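Local coordinates for protein N-alpha-acetyltransferase 38, NatC auxiliary subunit (Saccharomyces cerevisiae, PDB 6YGA) that serves as the small auxiliary subunit of the NatC complex, which acetylates the N-termini of nascent proteins cotranslationally at the ribosome, at residues Leu14-Thr19 with Lys64-Asp69; Ile23-Leu28 with Glu43-Ser48. All coordinates share one frame; numbering follows the deposited sequence.

Interaction 1 (Leu14-Thr19 with Lys64-Asp69); sequences LIVSLT and KTIMID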
# COMPACT_ATOMS: atom_id res chain seq x y z
N LEU C 14 -19.13 33.04 -10.18
CA LEU C 14 -20.31 33.47 -9.44
C LEU C 14 -19.93 33.84 -8.02
O LEU C 14 -18.95 33.33 -7.47
CB LEU C 14 -21.39 32.37 -9.41
CG LEU C 14 -21.99 31.96 -10.75
CD1 LEU C 14 -23.07 30.91 -10.57
CD2 LEU C 14 -22.55 33.19 -11.46
N ILE C 15 -20.72 34.74 -7.43
CA ILE C 15 -20.54 35.17 -6.05
C ILE C 15 -21.69 34.60 -5.24
O ILE C 15 -22.86 34.92 -5.51
CB ILE C 15 -20.48 36.70 -5.94
CG1 ILE C 15 -19.15 37.25 -6.45
CG2 ILE C 15 -20.71 37.14 -4.50
CD1 ILE C 15 -19.06 37.42 -7.96
N VAL C 16 -21.37 33.75 -4.27
CA VAL C 16 -22.37 33.05 -3.47
C VAL C 16 -22.08 33.34 -2.00
O VAL C 16 -21.15 32.76 -1.42
CB VAL C 16 -22.38 31.54 -3.74
CG1 VAL C 16 -23.40 30.85 -2.85
CG2 VAL C 16 -22.69 31.27 -5.21
N SER C 17 -22.85 34.24 -1.41
CA SER C 17 -22.76 34.49 0.02
C SER C 17 -23.48 33.37 0.77
O SER C 17 -24.61 33.01 0.42
CB SER C 17 -23.37 35.84 0.38
OG SER C 17 -23.33 36.07 1.78
N LEU C 18 -22.83 32.83 1.79
CA LEU C 18 -23.41 31.73 2.56
C LEU C 18 -24.21 32.29 3.73
O LEU C 18 -24.40 33.50 3.87
CB LEU C 18 -22.32 30.77 3.02
CG LEU C 18 -21.55 30.05 1.91
CD1 LEU C 18 -20.67 28.96 2.50
CD2 LEU C 18 -22.50 29.49 0.87
N THR C 19 -24.70 31.40 4.60
CA THR C 19 -25.50 31.83 5.74
C THR C 19 -24.68 32.66 6.72
O THR C 19 -25.21 33.59 7.34
CB THR C 19 -26.11 30.62 6.45
OG1 THR C 19 -25.06 29.72 6.85
CG2 THR C 19 -27.08 29.89 5.53
N LYS C 64 -27.28 31.97 0.55
CA LYS C 64 -28.03 33.19 0.83
C LYS C 64 -28.40 33.92 -0.45
O LYS C 64 -29.55 34.32 -0.64
CB LYS C 64 -27.23 34.11 1.76
CG LYS C 64 -27.51 35.59 1.57
CD LYS C 64 -26.84 36.43 2.65
CE LYS C 64 -26.87 37.91 2.30
NZ LYS C 64 -25.96 38.23 1.17
N THR C 65 -27.44 34.08 -1.36
CA THR C 65 -27.69 34.79 -2.60
C THR C 65 -26.67 34.36 -3.65
O THR C 65 -25.61 33.83 -3.34
CB THR C 65 -27.63 36.31 -2.40
OG1 THR C 65 -27.94 36.96 -3.64
CG2 THR C 65 -26.24 36.73 -1.95
N ILE C 66 -27.03 34.61 -4.91
CA ILE C 66 -26.17 34.32 -6.06
C ILE C 66 -26.02 35.60 -6.87
O ILE C 66 -27.02 36.22 -7.24
CB ILE C 66 -26.75 33.18 -6.92
CG1 ILE C 66 -26.91 31.91 -6.09
CG2 ILE C 66 -25.85 32.91 -8.12
CD1 ILE C 66 -27.58 30.78 -6.83
N MSE C 67 -24.78 36.00 -7.12
CA MSE C 67 -24.51 37.22 -7.88
C MSE C 67 -23.46 37.00 -8.96
O MSE C 67 -22.56 36.18 -8.80
CB MSE C 67 -24.08 38.34 -6.94
CG MSE C 67 -25.17 38.78 -5.98
SE MSE C 67 -24.65 40.39 -5.01
CE MSE C 67 -26.24 40.59 -3.91
N ILE C 68 -23.58 37.74 -10.06
CA ILE C 68 -22.64 37.65 -11.17
C ILE C 68 -22.20 39.06 -11.56
O ILE C 68 -22.93 40.03 -11.35
CB ILE C 68 -23.25 36.91 -12.39
CG1 ILE C 68 -22.16 36.48 -13.37
CG2 ILE C 68 -24.28 37.77 -13.10
CD1 ILE C 68 -22.69 35.79 -14.61
N ASP C 69 -20.99 39.16 -12.10
CA ASP C 69 -20.48 40.44 -12.57
C ASP C 69 -21.36 40.97 -13.69
O ASP C 69 -21.78 40.23 -14.58
CB ASP C 69 -19.04 40.29 -13.05
CG ASP C 69 -18.21 41.54 -12.82
OD1 ASP C 69 -18.57 42.35 -11.94
OD2 ASP C 69 -17.19 41.72 -13.52
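Leu14 and Ile68 meet obliquely at one end of this antiparallel pair of strands: CD2 of Leu14 sits 3.8 Å from CG1 of Ile68 and touches its CB. The other branch, CD1, reaches CG2 of Ile66; with CG beside the backbone N (chi1 -64°), the fork spreads over both isoleucines, one branch to each. Farther along the same face, CG2 of Val16 comes loosely up to CG1 of Ile66. On the face of Ile15 and Ser17, the CB atoms of Ile15 and Met67, a selenomethionine, stand 4.1 Å apart, while the rest of Met67 runs away from the neighbouring strand. Next to them the methyl CG2 of Thr65 fits against CB of Ser17 at 3.8 Å. The aliphatic chain of Lys64 runs beside Ser17, its CD 3.6 Å from OG.

Ile15 and Met67 trade two short backbone bonds: Ile15 N to Met67 O is 2.7 Å, with 166° at the hydrogen. Lys64 N to Ser17 O closes the far end at 2.9 Å, but the link between them, from Ser17 N to Thr65 O, is weak. This pairing of an early strand with the last one is characteristic of the strongly bent antiparallel sheet of the Sm/LSM fold.

Interaction 2 (Ile23-Leu28 with Glu43-Ser48); sequences ILVGSL and EERMGS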
# COMPACT_ATOMS: atom_id res chain seq x y z
N ILE C 23 -18.20 34.18 2.24
CA ILE C 23 -18.65 34.33 0.86
C ILE C 23 -17.77 33.45 -0.02
O ILE C 23 -16.56 33.34 0.20
CB ILE C 23 -18.59 35.80 0.40
CG1 ILE C 23 -19.82 36.56 0.92
CG2 ILE C 23 -18.47 35.92 -1.11
CD1 ILE C 23 -19.99 37.94 0.32
N LEU C 24 -18.39 32.80 -1.01
CA LEU C 24 -17.69 31.91 -1.93
C LEU C 24 -17.69 32.50 -3.33
O LEU C 24 -18.74 32.93 -3.83
CB LEU C 24 -18.34 30.52 -1.95
CG LEU C 24 -18.41 29.79 -0.60
CD1 LEU C 24 -19.01 28.41 -0.78
CD2 LEU C 24 -17.03 29.70 0.01
N VAL C 25 -16.52 32.52 -3.96
CA VAL C 25 -16.36 32.96 -5.34
C VAL C 25 -15.79 31.79 -6.13
O VAL C 25 -14.71 31.29 -5.80
CB VAL C 25 -15.43 34.19 -5.45
CG1 VAL C 25 -15.35 34.68 -6.88
CG2 VAL C 25 -15.91 35.29 -4.52
N GLY C 26 -16.52 31.34 -7.15
CA GLY C 26 -16.10 30.18 -7.90
C GLY C 26 -16.80 30.08 -9.24
O GLY C 26 -17.80 30.76 -9.50
N SER C 27 -16.24 29.23 -10.10
CA SER C 27 -16.80 28.96 -11.42
C SER C 27 -17.84 27.86 -11.32
O SER C 27 -17.58 26.79 -10.76
CB SER C 27 -15.68 28.56 -12.38
OG SER C 27 -16.16 28.45 -13.71
N LEU C 28 -19.02 28.12 -11.88
CA LEU C 28 -20.14 27.20 -11.78
C LEU C 28 -19.91 25.97 -12.66
O LEU C 28 -19.69 26.11 -13.87
CB LEU C 28 -21.44 27.89 -12.16
CG LEU C 28 -22.71 27.04 -12.02
CD1 LEU C 28 -22.99 26.74 -10.56
CD2 LEU C 28 -23.90 27.72 -12.68
N GLU C 43 -12.98 30.40 -3.95
CA GLU C 43 -12.27 31.24 -2.99
C GLU C 43 -13.23 31.60 -1.87
O GLU C 43 -14.30 32.16 -2.12
CB GLU C 43 -11.74 32.51 -3.65
CG GLU C 43 -11.04 33.45 -2.68
CD GLU C 43 -10.58 34.74 -3.34
OE1 GLU C 43 -11.02 35.02 -4.48
OE2 GLU C 43 -9.77 35.47 -2.73
N GLU C 44 -12.84 31.27 -0.63
CA GLU C 44 -13.64 31.57 0.55
C GLU C 44 -13.15 32.87 1.17
O GLU C 44 -12.01 32.94 1.65
CB GLU C 44 -13.56 30.43 1.57
CG GLU C 44 -14.57 30.55 2.70
CD GLU C 44 -14.10 29.89 3.98
OE1 GLU C 44 -12.90 29.99 4.30
OE2 GLU C 44 -14.94 29.26 4.67
N ARG C 45 -14.01 33.88 1.18
CA ARG C 45 -13.68 35.19 1.74
C ARG C 45 -14.45 35.39 3.04
O ARG C 45 -15.68 35.31 3.05
CB ARG C 45 -14.03 36.30 0.74
CG ARG C 45 -13.19 36.30 -0.52
CD ARG C 45 -13.61 37.43 -1.45
NE ARG C 45 -12.91 37.39 -2.73
CZ ARG C 45 -13.23 38.16 -3.77
NH1 ARG C 45 -14.25 39.01 -3.68
NH2 ARG C 45 -12.55 38.06 -4.90
N MSE C 46 -13.72 35.63 4.12
CA MSE C 46 -14.34 35.98 5.40
C MSE C 46 -13.68 37.23 5.99
O MSE C 46 -12.59 37.15 6.55
CB MSE C 46 -14.24 34.83 6.41
CG MSE C 46 -14.83 33.52 5.92
SE MSE C 46 -14.84 32.12 7.28
CE MSE C 46 -16.50 32.59 8.22
N GLY C 47 -14.35 38.36 5.84
CA GLY C 47 -13.82 39.61 6.38
C GLY C 47 -12.50 39.95 5.71
O GLY C 47 -12.44 40.22 4.51
N SER C 48 -11.42 39.92 6.50
CA SER C 48 -10.10 40.20 5.97
C SER C 48 -9.49 38.99 5.27
O SER C 48 -8.75 39.15 4.30
CB SER C 48 -9.16 40.66 7.09
OG SER C 48 -9.11 39.70 8.13
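Ile23 and Arg45 form one hydrogen-bonded pair of this antiparallel ladder, Val25 and Glu43 the other, with Leu24 facing Glu44 between them. The backbone bonds are regular: Arg45 N gives an almost straight bond to Ile23 O (2.8 Å, 174°), and Glu43 N reaches Val25 O at 2.7 Å. Ile23 N to Arg45 O and Val25 N to Glu43 O complete both pairs.

Van der Waals contact comes from two branched side chains. CG2 of Val25 sits over the centre of one face of the Arg45 guanidinium, 4.0 Å from CZ. With CG anti to the carbonyl carbon (chi1 -66°) and the chain extended as far as NE, Arg45 carries its flat end diagonally across that methyl. On the opposite face of the sheet, CD2 of Leu24 rests on the aliphatic part of Glu44, 3.7 Å from CG.

Among the charges, Glu43 approaches the guanidinium edge in its plane, and its OE1 makes a salt bridge with Arg45 NH2 whose hydrogen bond, at 3.4 Å, is weak; OE2 bonds the hydroxyl of Ser50. Arg45 is held more firmly by Asp17 of the N-alpha-acetyltransferase 35 chain. Arg51 and Arg22 of this chain form salt bridges with OE1 and OE2 of Glu44, and Ser65 of the N-alpha-acetyltransferase 35 chain hydrogen-bonds OE2.

In the sheet, strand 23-32 lies between strands 13-18 and 42-46, and strand 49-54 flanks the latter on its other side.

Interactions 1 and 2 lie in one antiparallel sheet, their centres about 9 Å apart, and meet where strand 13-18 runs beside strand 23-32. Leu14 N to Gly26 O (2.7 Å) and Val16 N to Leu24 O are probable hydrogen bonds across that seam, and the side chains of Leu18 and Leu24 pack over it. The order across the sheet is therefore 63-69, 13-18, 23-32, 42-46. Along the chain, interaction 2 is nested inside the loop that interaction 1 closes. Both also face the N-alpha-acetyltransferase 35 chain: residues 67-69 pair with one of its strands, and 43-48 meets it through Glu44 and Arg45, contacts that probably help hold this small subunit in NatC.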